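Local coordinates for protein LbaCas13a H328A (C2c2) (Lachnospiraceae bacterium NK4A179, PDB 5WLH) that binds its precursor CRISPR RNA as guide and, as an RNA-targeting Cas13a enzyme, probably cleaves RNA with a preference for adenine, at residues 1119-1122 / 1123-1127; 1237-1240 / 1241-1245; 1245-1248 / 1249-1253; 1266-1269 / 1270-1274. One frame throughout, in Å; residues are numbered along the deposited sequence.

Contact 1: residues 1119-1122 / 1123-1127; sequences QGQL and INWIY
The carbonyls of Q1119, G1120, Q1121 and L1122 accept the amides of I1123, N1124, W1125 and I1126 in turn, so regular alpha-helical bonds run through this middle part of helix 1106-1145 and bring side chains three and four residues apart together. Q1121 lies across one face of the W1125 indole. Its CG sits 3.8 Å from the centroid of the six-membered ring, only 7° off the normal, as a CH-pi contact. The chain reaches this place with CG opposite the backbone N (chi1 177°) and then bends at chi2, which carries the amide, tilted about 51° to the indole, over the pyrrole part. There NE2 stands 3.0 Å above the ring plane near its rim. It is 3.1 Å from W1125 NE1, but both are donors and do not bond. Instead, NE2 gives a hydrogen to a water at 2.9 Å, and that water donates to N1124 OD1 at 2.8 Å, linking the two amides. L1122 takes another approach to the indole, at the edge near its plane, CD2 lying 3.8 Å from CE3. On a different side of the helix, the I1123 methyl CD1 lies 3.9 Å from Q1119 NE2, whose polar partner is I1249 O on helix 1239-1250. Rings of Y1266 and F1274 also meet the indole, and side chains of helices 1284-1294 and 486-517 pack round the segment. The partly exposed glutamine therefore does two jobs: its aliphatic carbons shield an aromatic face, while the water takes up an amide hydrogen that the indole nitrogen cannot accept.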
loop_
_atom_site.group_PDB
_atom_site.type_symbol
_atom_site.label_atom_id
_atom_site.label_comp_id
_atom_site.label_asym_id
_atom_site.label_seq_id
_atom_site.Cartn_x
_atom_site.Cartn_y
_atom_site.Cartn_z
ATOM N N GLN A 1119 -2.021 9.294 -9.612
ATOM C CA GLN A 1119 -2.953 10.247 -9.022
ATOM C C GLN A 1119 -3.771 9.567 -7.938
ATOM O O GLN A 1119 -4.041 10.154 -6.889
ATOM C CB GLN A 1119 -3.880 10.799 -10.107
ATOM C CG GLN A 1119 -5.050 11.632 -9.594
ATOM C CD GLN A 1119 -4.639 13.006 -9.125
ATOM O OE1 GLN A 1119 -3.463 13.279 -8.899
ATOM N NE2 GLN A 1119 -5.619 13.885 -8.962
ATOM N N GLY A 1120 -4.157 8.322 -8.187
ATOM C CA GLY A 1120 -4.913 7.579 -7.192
ATOM C C GLY A 1120 -4.128 7.367 -5.914
ATOM O O GLY A 1120 -4.681 7.438 -4.823
ATOM N N GLN A 1121 -2.819 7.122 -6.024
ATOM C CA GLN A 1121 -2.045 6.963 -4.800
ATOM C C GLN A 1121 -1.969 8.280 -4.037
ATOM O O GLN A 1121 -2.008 8.302 -2.806
ATOM C CB GLN A 1121 -0.639 6.444 -5.132
ATOM C CG GLN A 1121 0.278 6.314 -3.905
ATOM C CD GLN A 1121 -0.257 5.321 -2.886
ATOM O OE1 GLN A 1121 -0.398 4.127 -3.177
ATOM N NE2 GLN A 1121 -0.563 5.812 -1.680
ATOM N N LEU A 1122 -1.847 9.393 -4.760
ATOM C CA LEU A 1122 -1.868 10.694 -4.105
ATOM C C LEU A 1122 -3.174 10.909 -3.351
ATOM O O LEU A 1122 -3.168 11.361 -2.211
ATOM C CB LEU A 1122 -1.662 11.799 -5.132
ATOM C CG LEU A 1122 -0.228 11.846 -5.689
ATOM C CD1 LEU A 1122 -0.166 12.777 -6.882
ATOM C CD2 LEU A 1122 0.809 12.253 -4.617
ATOM N N ILE A 1123 -4.299 10.566 -3.966
ATOM C CA ILE A 1123 -5.578 10.735 -3.284
ATOM C C ILE A 1123 -5.697 9.770 -2.111
ATOM O O ILE A 1123 -6.221 10.124 -1.051
ATOM C CB ILE A 1123 -6.733 10.574 -4.280
ATOM C CG1 ILE A 1123 -6.663 11.707 -5.325
ATOM C CG2 ILE A 1123 -8.082 10.748 -3.535
ATOM C CD1 ILE A 1123 -7.570 11.487 -6.534
ATOM N N ASN A 1124 -5.210 8.542 -2.279
ATOM C CA ASN A 1124 -5.146 7.607 -1.159
ATOM C C ASN A 1124 -4.415 8.239 0.027
ATOM O O ASN A 1124 -4.908 8.228 1.159
ATOM C CB ASN A 1124 -4.464 6.321 -1.637
ATOM C CG ASN A 1124 -4.403 5.236 -0.577
ATOM O OD1 ASN A 1124 -3.837 5.427 0.493
ATOM N ND2 ASN A 1124 -4.924 4.052 -0.911
ATOM N N TRP A 1125 -3.243 8.828 -0.227
ATOM C CA TRP A 1125 -2.490 9.484 0.839
ATOM C C TRP A 1125 -3.280 10.630 1.461
ATOM O O TRP A 1125 -3.188 10.870 2.670
ATOM C CB TRP A 1125 -1.172 10.009 0.282
ATOM C CG TRP A 1125 -0.132 8.947 0.178
ATOM C CD1 TRP A 1125 -0.020 7.813 0.943
ATOM C CD2 TRP A 1125 0.964 8.927 -0.746
ATOM N NE1 TRP A 1125 1.108 7.091 0.553
ATOM C CE2 TRP A 1125 1.720 7.761 -0.479
ATOM C CE3 TRP A 1125 1.376 9.785 -1.769
ATOM C CZ2 TRP A 1125 2.870 7.427 -1.210
ATOM C CZ3 TRP A 1125 2.517 9.474 -2.474
ATOM C CH2 TRP A 1125 3.250 8.293 -2.199
ATOM N N ILE A 1126 -4.036 11.373 0.647
ATOM C CA ILE A 1126 -4.869 12.433 1.225
ATOM C C ILE A 1126 -5.773 11.858 2.301
ATOM O O ILE A 1126 -5.904 12.415 3.398
ATOM C CB ILE A 1126 -5.699 13.140 0.142
ATOM C CG1 ILE A 1126 -4.805 14.067 -0.672
ATOM C CG2 ILE A 1126 -6.881 13.908 0.811
ATOM C CD1 ILE A 1126 -5.439 14.554 -1.964
ATOM N N TYR A 1127 -6.434 10.742 1.991
ATOM C CA TYR A 1127 -7.395 10.181 2.935
ATOM C C TYR A 1127 -6.711 9.435 4.061
ATOM O O TYR A 1127 -7.287 9.323 5.148
ATOM C CB TYR A 1127 -8.418 9.330 2.168
ATOM C CG TYR A 1127 -9.395 10.284 1.514
ATOM C CD1 TYR A 1127 -10.468 10.808 2.239
ATOM C CD2 TYR A 1127 -9.187 10.747 0.218
ATOM C CE1 TYR A 1127 -11.333 11.731 1.672
ATOM C CE2 TYR A 1127 -10.064 11.660 -0.365
ATOM C CZ TYR A 1127 -11.127 12.150 0.360
ATOM O OH TYR A 1127 -11.984 13.068 -0.215
HETATM O O HOH W 1 -1.306 4.361 0.756
#

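Contact 2: residues 1237-1240 / 1241-1245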
loop_
_atom_site.group_PDB
_atom_site.type_symbol
_atom_site.label_atom_id
_atom_site.label_comp_id
_atom_site.label_asym_id
_atom_site.label_seq_id
_atom_site.Cartn_x
_atom_site.Cartn_y
_atom_site.Cartn_z
ATOM N N SER A 1237 3.004 26.764 10.367
ATOM C CA SER A 1237 3.171 27.810 9.355
ATOM C C SER A 1237 2.879 27.325 7.944
ATOM O O SER A 1237 2.636 28.152 7.057
ATOM C CB SER A 1237 4.593 28.374 9.404
ATOM O OG SER A 1237 4.899 28.832 10.705
ATOM N N GLU A 1238 2.926 26.010 7.710
ATOM C CA GLU A 1238 2.659 25.424 6.409
ATOM C C GLU A 1238 1.253 24.876 6.269
ATOM O O GLU A 1238 0.956 24.276 5.236
ATOM C CB GLU A 1238 3.619 24.269 6.131
ATOM C CG GLU A 1238 5.076 24.519 6.358
ATOM C CD GLU A 1238 5.882 23.296 5.928
ATOM O OE1 GLU A 1238 6.668 23.436 4.972
ATOM O OE2 GLU A 1238 5.688 22.188 6.513
ATOM N N HIS A 1239 0.398 25.048 7.278
ATOM C CA HIS A 1239 -0.920 24.416 7.252
ATOM C C HIS A 1239 -1.704 24.756 5.984
ATOM O O HIS A 1239 -2.304 23.872 5.360
ATOM C CB HIS A 1239 -1.713 24.814 8.501
ATOM C CG HIS A 1239 -3.046 24.145 8.595
ATOM N ND1 HIS A 1239 -3.230 22.933 9.228
ATOM C CD2 HIS A 1239 -4.260 24.505 8.109
ATOM C CE1 HIS A 1239 -4.502 22.584 9.140
ATOM N NE2 HIS A 1239 -5.149 23.520 8.467
ATOM N N ASP A 1240 -1.708 26.030 5.578
ATOM C CA ASP A 1240 -2.448 26.400 4.379
ATOM C C ASP A 1240 -1.813 25.823 3.115
ATOM O O ASP A 1240 -2.513 25.556 2.131
ATOM C CB ASP A 1240 -2.556 27.928 4.277
ATOM C CG ASP A 1240 -3.384 28.539 5.410
ATOM O OD1 ASP A 1240 -4.231 27.832 5.999
ATOM O OD2 ASP A 1240 -3.175 29.729 5.721
ATOM N N ASN A 1241 -0.495 25.644 3.108
ATOM C CA ASN A 1241 0.136 25.017 1.955
ATOM C C ASN A 1241 -0.250 23.551 1.861
ATOM O O ASN A 1241 -0.384 23.014 0.753
ATOM C CB ASN A 1241 1.645 25.164 2.047
ATOM C CG ASN A 1241 2.059 26.594 2.260
ATOM O OD1 ASN A 1241 2.337 27.011 3.388
ATOM N ND2 ASN A 1241 2.063 27.369 1.181
ATOM N N ILE A 1242 -0.443 22.903 3.009
ATOM C CA ILE A 1242 -0.899 21.519 2.995
ATOM C C ILE A 1242 -2.296 21.444 2.409
ATOM O O ILE A 1242 -2.572 20.623 1.530
ATOM C CB ILE A 1242 -0.841 20.912 4.404
ATOM C CG1 ILE A 1242 0.590 20.934 4.931
ATOM C CG2 ILE A 1242 -1.398 19.487 4.403
ATOM C CD1 ILE A 1242 1.585 20.314 3.993
ATOM N N THR A 1243 -3.200 22.305 2.890
ATOM C CA THR A 1243 -4.540 22.382 2.316
ATOM C C THR A 1243 -4.485 22.640 0.821
ATOM O O THR A 1243 -5.213 22.009 0.042
ATOM C CB THR A 1243 -5.334 23.497 2.997
ATOM O OG1 THR A 1243 -5.350 23.258 4.402
ATOM C CG2 THR A 1243 -6.755 23.528 2.458
ATOM N N GLU A 1244 -3.621 23.568 0.404
ATOM C CA GLU A 1244 -3.493 23.864 -1.015
ATOM C C GLU A 1244 -3.037 22.640 -1.793
ATOM O O GLU A 1244 -3.560 22.357 -2.877
ATOM C CB GLU A 1244 -2.519 25.020 -1.223
ATOM C CG GLU A 1244 -2.283 25.347 -2.691
ATOM C CD GLU A 1244 -1.811 26.774 -2.889
ATOM O OE1 GLU A 1244 -2.652 27.696 -2.820
ATOM O OE2 GLU A 1244 -0.595 26.972 -3.092
ATOM N N LEU A 1245 -2.054 21.908 -1.260
ATOM C CA LEU A 1245 -1.572 20.713 -1.950
ATOM C C LEU A 1245 -2.674 19.656 -2.035
ATOM O O LEU A 1245 -2.910 19.066 -3.093
ATOM C CB LEU A 1245 -0.340 20.173 -1.232
ATOM C CG LEU A 1245 0.137 18.781 -1.666
ATOM C CD1 LEU A 1245 0.559 18.803 -3.125
ATOM C CD2 LEU A 1245 1.306 18.343 -0.751
HETATM O O HOH W 2 -5.910 25.832 5.309
#
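H1239 and T1243 stand one helical turn apart and their side chains cross at a slant, with T1243 OG1 4.1 Å from H1239 CD2. The threonine hydroxyl lies beside its own backbone N (chi1 -56°), which turns OG1 back towards the preceding turn, 3.3 Å from H1239 O. That carbonyl is firmly used by T1243 N, 3.1 Å away in a nearly straight bond of 171°. A water joins the same hydroxyl to the acid at the start of the helix: it donates to D1240 OD1 at 2.7 Å and lies 2.8 Å from T1243 OG1. D1240 OD1 also sits at the edge of the H1239 ring, in its plane, so imidazole, carboxylate, water and hydroxyl form a polar cluster on the outer face. On another face N1241 folds back over the turn before it, OD1 resting 3.4 Å from E1238 CA, while its amide oxygen accepts the backbone N of G1311. I1242 N bonds to E1238 O at 3.0 Å, tying the short 3-10 turn of S1237 and E1238 to the alpha helix that follows. H1239 ND1 is held by E1234 OE1 just upstream. The E1238 carboxylate faces inward, where OE1 makes salt bridges to K1308 on strand 1297-1310 and to R1272 on helix 1262-1273. I1242 packs on F1273 of that same helix, while S1237 and E1238 touch I1310 at the strand end, so the start of helix 1239-1250 packs on helix 1262-1273 and on the end of strand 1297-1310.

Contact 3: residues 1245-1248 / 1249-1253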
loop_
_atom_site.group_PDB
_atom_site.type_symbol
_atom_site.label_atom_id
_atom_site.label_comp_id
_atom_site.label_asym_id
_atom_site.label_seq_id
_atom_site.Cartn_x
_atom_site.Cartn_y
_atom_site.Cartn_z
ATOM N N LEU A 1245 -2.054 21.908 -1.260
ATOM C CA LEU A 1245 -1.572 20.713 -1.950
ATOM C C LEU A 1245 -2.674 19.656 -2.035
ATOM O O LEU A 1245 -2.910 19.066 -3.093
ATOM C CB LEU A 1245 -0.340 20.173 -1.232
ATOM C CG LEU A 1245 0.137 18.781 -1.666
ATOM C CD1 LEU A 1245 0.559 18.803 -3.125
ATOM C CD2 LEU A 1245 1.306 18.343 -0.751
ATOM N N ARG A 1246 -3.365 19.410 -0.922
ATOM C CA ARG A 1246 -4.467 18.459 -0.916
ATOM C C ARG A 1246 -5.497 18.823 -1.975
ATOM O O ARG A 1246 -5.947 17.974 -2.756
ATOM C CB ARG A 1246 -5.097 18.447 0.483
ATOM C CG ARG A 1246 -6.220 17.453 0.670
ATOM C CD ARG A 1246 -7.590 18.093 0.617
ATOM N NE ARG A 1246 -8.628 17.069 0.519
ATOM C CZ ARG A 1246 -9.144 16.434 1.563
ATOM N NH1 ARG A 1246 -8.725 16.724 2.794
ATOM N NH2 ARG A 1246 -10.075 15.505 1.381
ATOM N N ASN A 1247 -5.875 20.102 -2.020
ATOM C CA ASN A 1247 -6.879 20.528 -2.986
ATOM C C ASN A 1247 -6.353 20.399 -4.400
ATOM O O ASN A 1247 -7.089 19.992 -5.306
ATOM C CB ASN A 1247 -7.302 21.969 -2.711
ATOM C CG ASN A 1247 -8.179 22.103 -1.479
ATOM O OD1 ASN A 1247 -8.794 21.138 -1.014
ATOM N ND2 ASN A 1247 -8.258 23.316 -0.956
ATOM N N TYR A 1248 -5.083 20.757 -4.609
ATOM C CA TYR A 1248 -4.495 20.644 -5.934
ATOM C C TYR A 1248 -4.646 19.228 -6.460
ATOM O O TYR A 1248 -5.082 19.011 -7.593
ATOM C CB TYR A 1248 -3.025 21.050 -5.875
ATOM C CG TYR A 1248 -2.350 21.116 -7.218
ATOM C CD1 TYR A 1248 -2.345 22.287 -7.956
ATOM C CD2 TYR A 1248 -1.719 20.000 -7.751
ATOM C CE1 TYR A 1248 -1.729 22.348 -9.177
ATOM C CE2 TYR A 1248 -1.109 20.050 -8.974
ATOM C CZ TYR A 1248 -1.117 21.230 -9.688
ATOM O OH TYR A 1248 -0.500 21.284 -10.921
ATOM N N ILE A 1249 -4.304 18.244 -5.628
ATOM C CA ILE A 1249 -4.405 16.847 -6.036
ATOM C C ILE A 1249 -5.867 16.455 -6.231
ATOM O O ILE A 1249 -6.266 15.956 -7.293
ATOM C CB ILE A 1249 -3.737 15.944 -4.987
ATOM C CG1 ILE A 1249 -2.231 16.228 -4.922
ATOM C CG2 ILE A 1249 -4.018 14.483 -5.295
ATOM C CD1 ILE A 1249 -1.617 15.726 -3.618
ATOM N N GLU A 1250 -6.680 16.646 -5.190
ATOM C CA GLU A 1250 -8.018 16.068 -5.229
ATOM C C GLU A 1250 -8.911 16.765 -6.243
ATOM O O GLU A 1250 -9.877 16.164 -6.735
ATOM C CB GLU A 1250 -8.676 16.097 -3.853
ATOM C CG GLU A 1250 -9.945 15.243 -3.849
ATOM C CD GLU A 1250 -10.355 14.783 -2.477
ATOM O OE1 GLU A 1250 -9.712 15.207 -1.500
ATOM O OE2 GLU A 1250 -11.315 13.984 -2.384
ATOM N N HIS A 1251 -8.632 18.022 -6.550
ATOM C CA HIS A 1251 -9.372 18.721 -7.584
ATOM C C HIS A 1251 -8.757 18.558 -8.958
ATOM O O HIS A 1251 -9.199 19.232 -9.895
ATOM C CB HIS A 1251 -9.483 20.208 -7.255
ATOM C CG HIS A 1251 -10.106 20.466 -5.926
ATOM N ND1 HIS A 1251 -9.876 21.617 -5.207
ATOM C CD2 HIS A 1251 -10.949 19.713 -5.181
ATOM C CE1 HIS A 1251 -10.555 21.564 -4.075
ATOM N NE2 HIS A 1251 -11.211 20.417 -4.033
ATOM N N PHE A 1252 -7.744 17.696 -9.100
ATOM C CA PHE A 1252 -7.211 17.353 -10.406
ATOM C C PHE A 1252 -6.677 18.593 -11.129
ATOM O O PHE A 1252 -6.754 18.677 -12.355
ATOM C CB PHE A 1252 -8.274 16.626 -11.252
ATOM C CG PHE A 1252 -8.555 15.204 -10.776
ATOM C CD1 PHE A 1252 -9.282 14.971 -9.606
ATOM C CD2 PHE A 1252 -8.057 14.118 -11.471
ATOM C CE1 PHE A 1252 -9.524 13.668 -9.157
ATOM C CE2 PHE A 1252 -8.292 12.800 -11.028
ATOM C CZ PHE A 1252 -9.020 12.579 -9.874
ATOM N N ARG A 1253 -6.147 19.557 -10.367
ATOM C CA ARG A 1253 -5.691 20.811 -10.970
ATOM C C ARG A 1253 -4.501 20.587 -11.892
ATOM O O ARG A 1253 -4.310 21.343 -12.849
ATOM C CB ARG A 1253 -5.322 21.823 -9.884
ATOM C CG ARG A 1253 -6.434 22.132 -8.892
ATOM C CD ARG A 1253 -7.635 22.762 -9.593
ATOM N NE ARG A 1253 -7.241 23.883 -10.443
ATOM C CZ ARG A 1253 -7.948 24.316 -11.483
ATOM N NH1 ARG A 1253 -9.089 23.719 -11.810
ATOM N NH2 ARG A 1253 -7.508 25.338 -12.206
#
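R1246 and E1250, N1247 and H1251, and Y1248 and R1253 pair up along the last turns of helix 1239-1250, which ends in a Schellman motif. F1252, with its positive phi, is the C-prime residue: R1253 N reaches back to Y1248 O at 3.0 Å, and F1252 N bonds to I1249 O at 2.9 Å. The salt bridge lies one turn earlier. R1246 bends at chi2 (-102°), which brings its guanidinium alongside E1250, nearly coplanar with the carboxylate at 6°, to grip a single oxygen side-on. R1246 NH2 meets the syn lone pair of E1250 OE1 at 2.9 Å, while R1246 NE meets that oxygen nearly along its C-O bond at 3.0 Å. This double grip should orient the guanidinium. N1247 and H1251 also lie alongside one another, amide and imidazole planes 15° apart, with N1247 CB 3.6 Å from H1251 CE1. The inner face carries I1249, whose CD1 meets L1245 CD1 at 3.8 Å. In the second shell, R1246 NH1 forms a salt bridge with E1130, and the Y1127 hydroxyl bonds to E1250 OE2 and helps hold the carboxylate, so both partners are braced against helix 1106-1145. Y1248 OH is held by D1259 OD1, and R1260 makes a cation-pi contact with its ring. The motif's turn brings R1253 back over that tyrosine, crossing it at about a right angle. R1253 CB lies 3.5 Å above the Y1248 ring plane, displaced towards the rim, as a CH-pi contact 3.9 Å from the ring centroid.

Contact 4: residues 1266-1269 / 1270-1274. With nucleotides of chain B.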
loop_
_atom_site.group_PDB
_atom_site.type_symbol
_atom_site.label_atom_id
_atom_site.label_comp_id
_atom_site.label_asym_id
_atom_site.label_seq_id
_atom_site.Cartn_x
_atom_site.Cartn_y
_atom_site.Cartn_z
ATOM N N TYR A 1266 4.849 14.466 -5.839
ATOM C CA TYR A 1266 5.380 13.434 -4.958
ATOM C C TYR A 1266 6.492 14.000 -4.083
ATOM O O TYR A 1266 6.604 13.656 -2.899
ATOM C CB TYR A 1266 5.876 12.244 -5.786
ATOM C CG TYR A 1266 4.778 11.245 -6.070
ATOM C CD1 TYR A 1266 3.790 11.518 -7.009
ATOM C CD2 TYR A 1266 4.712 10.043 -5.358
ATOM C CE1 TYR A 1266 2.755 10.602 -7.250
ATOM C CE2 TYR A 1266 3.694 9.130 -5.590
ATOM C CZ TYR A 1266 2.714 9.426 -6.512
ATOM O OH TYR A 1266 1.698 8.526 -6.731
ATOM N N SER A 1267 7.302 14.908 -4.639
ATOM C CA SER A 1267 8.356 15.530 -3.843
ATOM C C SER A 1267 7.764 16.323 -2.691
ATOM O O SER A 1267 8.294 16.295 -1.576
ATOM C CB SER A 1267 9.220 16.471 -4.700
ATOM O OG SER A 1267 9.958 15.763 -5.659
ATOM N N GLU A 1268 6.681 17.057 -2.947
ATOM C CA GLU A 1268 6.136 17.879 -1.877
ATOM C C GLU A 1268 5.412 17.027 -0.844
ATOM O O GLU A 1268 5.437 17.353 0.350
ATOM C CB GLU A 1268 5.215 18.964 -2.434
ATOM C CG GLU A 1268 4.753 19.892 -1.312
ATOM C CD GLU A 1268 3.905 21.043 -1.798
ATOM O OE1 GLU A 1268 3.450 21.818 -0.936
ATOM O OE2 GLU A 1268 3.690 21.163 -3.024
ATOM N N VAL A 1269 4.781 15.932 -1.276
ATOM C CA VAL A 1269 4.227 14.979 -0.318
ATOM C C VAL A 1269 5.338 14.462 0.587
ATOM O O VAL A 1269 5.240 14.502 1.817
ATOM C CB VAL A 1269 3.504 13.838 -1.061
ATOM C CG1 VAL A 1269 3.178 12.678 -0.093
ATOM C CG2 VAL A 1269 2.232 14.357 -1.726
ATOM N N PHE A 1270 6.426 13.987 -0.015
ATOM C CA PHE A 1270 7.572 13.522 0.757
ATOM C C PHE A 1270 8.079 14.607 1.704
ATOM O O PHE A 1270 8.427 14.327 2.854
ATOM C CB PHE A 1270 8.694 13.090 -0.193
ATOM C CG PHE A 1270 9.920 12.582 0.501
ATOM C CD1 PHE A 1270 9.863 11.424 1.273
ATOM C CD2 PHE A 1270 11.147 13.225 0.335
ATOM C CE1 PHE A 1270 10.984 10.936 1.918
ATOM C CE2 PHE A 1270 12.280 12.751 0.966
ATOM C CZ PHE A 1270 12.212 11.591 1.743
ATOM N N ASP A 1271 8.137 15.842 1.227
ATOM C CA ASP A 1271 8.741 16.900 2.022
ATOM C C ASP A 1271 7.889 17.246 3.233
ATOM O O ASP A 1271 8.421 17.424 4.336
ATOM C CB ASP A 1271 8.961 18.144 1.172
ATOM C CG ASP A 1271 9.588 19.267 1.978
ATOM O OD1 ASP A 1271 10.840 19.313 2.066
ATOM O OD2 ASP A 1271 8.829 20.066 2.556
ATOM N N ARG A 1272 6.559 17.341 3.060
ATOM C CA ARG A 1272 5.775 17.882 4.165
ATOM C C ARG A 1272 4.342 17.386 4.303
ATOM O O ARG A 1272 3.627 17.919 5.158
ATOM C CB ARG A 1272 5.732 19.422 4.082
ATOM C CG ARG A 1272 5.147 19.991 2.794
ATOM C CD ARG A 1272 5.102 21.521 2.924
ATOM N NE ARG A 1272 4.754 22.217 1.693
ATOM C CZ ARG A 1272 4.771 23.546 1.593
ATOM N NH1 ARG A 1272 5.126 24.271 2.651
ATOM N NH2 ARG A 1272 4.435 24.141 0.459
ATOM N N PHE A 1273 3.872 16.405 3.524
ATOM C CA PHE A 1273 2.499 15.971 3.743
ATOM C C PHE A 1273 2.403 14.998 4.914
ATOM O O PHE A 1273 1.378 14.945 5.603
ATOM C CB PHE A 1273 1.953 15.342 2.460
ATOM C CG PHE A 1273 0.456 15.281 2.387
ATOM C CD1 PHE A 1273 -0.303 16.438 2.275
ATOM C CD2 PHE A 1273 -0.196 14.047 2.410
ATOM C CE1 PHE A 1273 -1.680 16.372 2.196
ATOM C CE2 PHE A 1273 -1.583 13.981 2.322
ATOM C CZ PHE A 1273 -2.319 15.138 2.204
ATOM N N PHE A 1274 3.468 14.240 5.173
ATOM C CA PHE A 1274 3.478 13.222 6.210
ATOM C C PHE A 1274 4.430 13.594 7.336
ATOM O O PHE A 1274 5.156 12.760 7.874
ATOM C CB PHE A 1274 3.826 11.865 5.600
ATOM C CG PHE A 1274 2.688 11.269 4.853
ATOM C CD1 PHE A 1274 1.515 10.931 5.531
ATOM C CD2 PHE A 1274 2.754 11.073 3.485
ATOM C CE1 PHE A 1274 0.431 10.384 4.846
ATOM C CE2 PHE A 1274 1.673 10.519 2.790
ATOM C CZ PHE A 1274 0.519 10.172 3.469
ATOM P P A B 4 13.831 17.991 6.819
ATOM O OP1 A B 4 12.914 17.089 7.582
ATOM O OP2 A B 4 15.117 18.439 7.413
ATOM O "O5'" A B 4 14.192 17.291 5.441
ATOM C "C5'" A B 4 13.170 16.809 4.584
ATOM C "C4'" A B 4 13.755 16.399 3.266
ATOM O "O4'" A B 4 14.340 17.553 2.615
ATOM C "C3'" A B 4 14.899 15.410 3.349
ATOM O "O3'" A B 4 14.447 14.080 3.495
ATOM C "C2'" A B 4 15.646 15.660 2.049
ATOM O "O2'" A B 4 14.948 15.083 0.953
ATOM C "C1'" A B 4 15.515 17.175 1.931
ATOM N N9 A B 4 16.647 17.884 2.556
ATOM C C8 A B 4 16.715 18.520 3.771
ATOM N N7 A B 4 17.883 19.082 3.998
ATOM C C5 A B 4 18.614 18.808 2.849
ATOM C C6 A B 4 19.933 19.108 2.438
ATOM N N6 A B 4 20.808 19.807 3.163
ATOM N N1 A B 4 20.319 18.673 1.219
ATOM C C2 A B 4 19.465 17.971 0.468
ATOM N N3 A B 4 18.209 17.623 0.750
ATOM C C4 A B 4 17.858 18.067 1.958
ATOM P P A B 3 13.860 22.642 9.840
ATOM O OP1 A B 3 14.253 21.230 10.092
ATOM O OP2 A B 3 14.751 23.758 10.249
ATOM O "O5'" A B 3 13.589 22.887 8.298
ATOM C "C5'" A B 3 14.216 22.092 7.337
ATOM C "C4'" A B 3 13.233 21.672 6.287
ATOM O "O4'" A B 3 13.306 22.618 5.189
ATOM C "C3'" A B 3 13.567 20.324 5.673
ATOM O "O3'" A B 3 12.957 19.259 6.381
ATOM C "C2'" A B 3 13.118 20.472 4.236
ATOM O "O2'" A B 3 11.706 20.356 4.153
ATOM C "C1'" A B 3 13.477 21.935 3.979
ATOM N N9 A B 3 14.887 22.119 3.592
ATOM C C8 A B 3 15.845 22.842 4.283
ATOM N N7 A B 3 17.018 22.862 3.691
ATOM C C5 A B 3 16.815 22.102 2.542
ATOM C C6 A B 3 17.662 21.755 1.475
ATOM N N6 A B 3 18.945 22.123 1.425
ATOM N N1 A B 3 17.157 21.001 0.468
ATOM C C2 A B 3 15.870 20.634 0.538
ATOM N N3 A B 3 14.978 20.907 1.490
ATOM C C4 A B 3 15.513 21.649 2.466
#
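V1269 faces F1273 and F1274 on the inner, tightly packed side of this helix end, while E1268 pairs with R1272 on a polar side where only E1268 is partly exposed. One valine branch does the packing: CG1, placed opposite the backbone N by chi1 168°, lies 3.9 Å from F1273 CB and also 3.9 Å from F1274 CE2. L1122 and W1125 of helix 1106-1145 and V1284 close round this apolar group. E1268 extends fully to meet the guanidinium of R1272. Both nitrogens converge on OE1, NH2 at 2.9 Å and NE at 3.0 Å, reaching it from the same face of the carboxylate. OE1 stays close to the guanidinium plane, whereas the two planes are twisted 38° apart. The long arginine carries on past this acid: NH1 bonds to M1309 O, and with E1238 as a second carboxylate its charge is probably spread over both acids. The RNA side differs again. D1271 OD1 accepts the O2' hydroxyl of nucleotide A3 of chain B in a very short hydrogen bond of 2.5 Å, and also the backbone N of A1326, while OD2 makes a salt bridge with K1308. Beside it the F1270 ring turns its edge to nucleotide A4 of chain B, CE2 3.5 Å from O2'. Backbone bonding runs on to F1273 N, 2.9 Å from V1269 O, despite a wider pi-type turn over 1270-1273. Together these features mark a helix terminus at an RNA-binding surface, with an aspartate hydrogen-bonded to a ribose hydroxyl on one face and a hydrophobic core on the other.

Contacts 1 and 4 are buried and lie nearer the centre of the chain; contacts 2 and 3 are partly buried and share helix 1239-1250, joined at L1245. Three helices meet here. The W1125 ring of contact 1 packs against those of Y1266 and F1274 of contact 4, an aromatic junction, whereas contacts 1 and 3 join through both polar links and apolar packing. Contacts 2 and 4 are also joined by packing of I1242, N1241 and L1245 on helix 1262-1273. Contacts 3 and 4 each have an i to i+4 salt bridge with two nitrogens on one oxygen, flat in the first and twisted in the second. Contact 4 is the one that hydrogen-bonds the RNA.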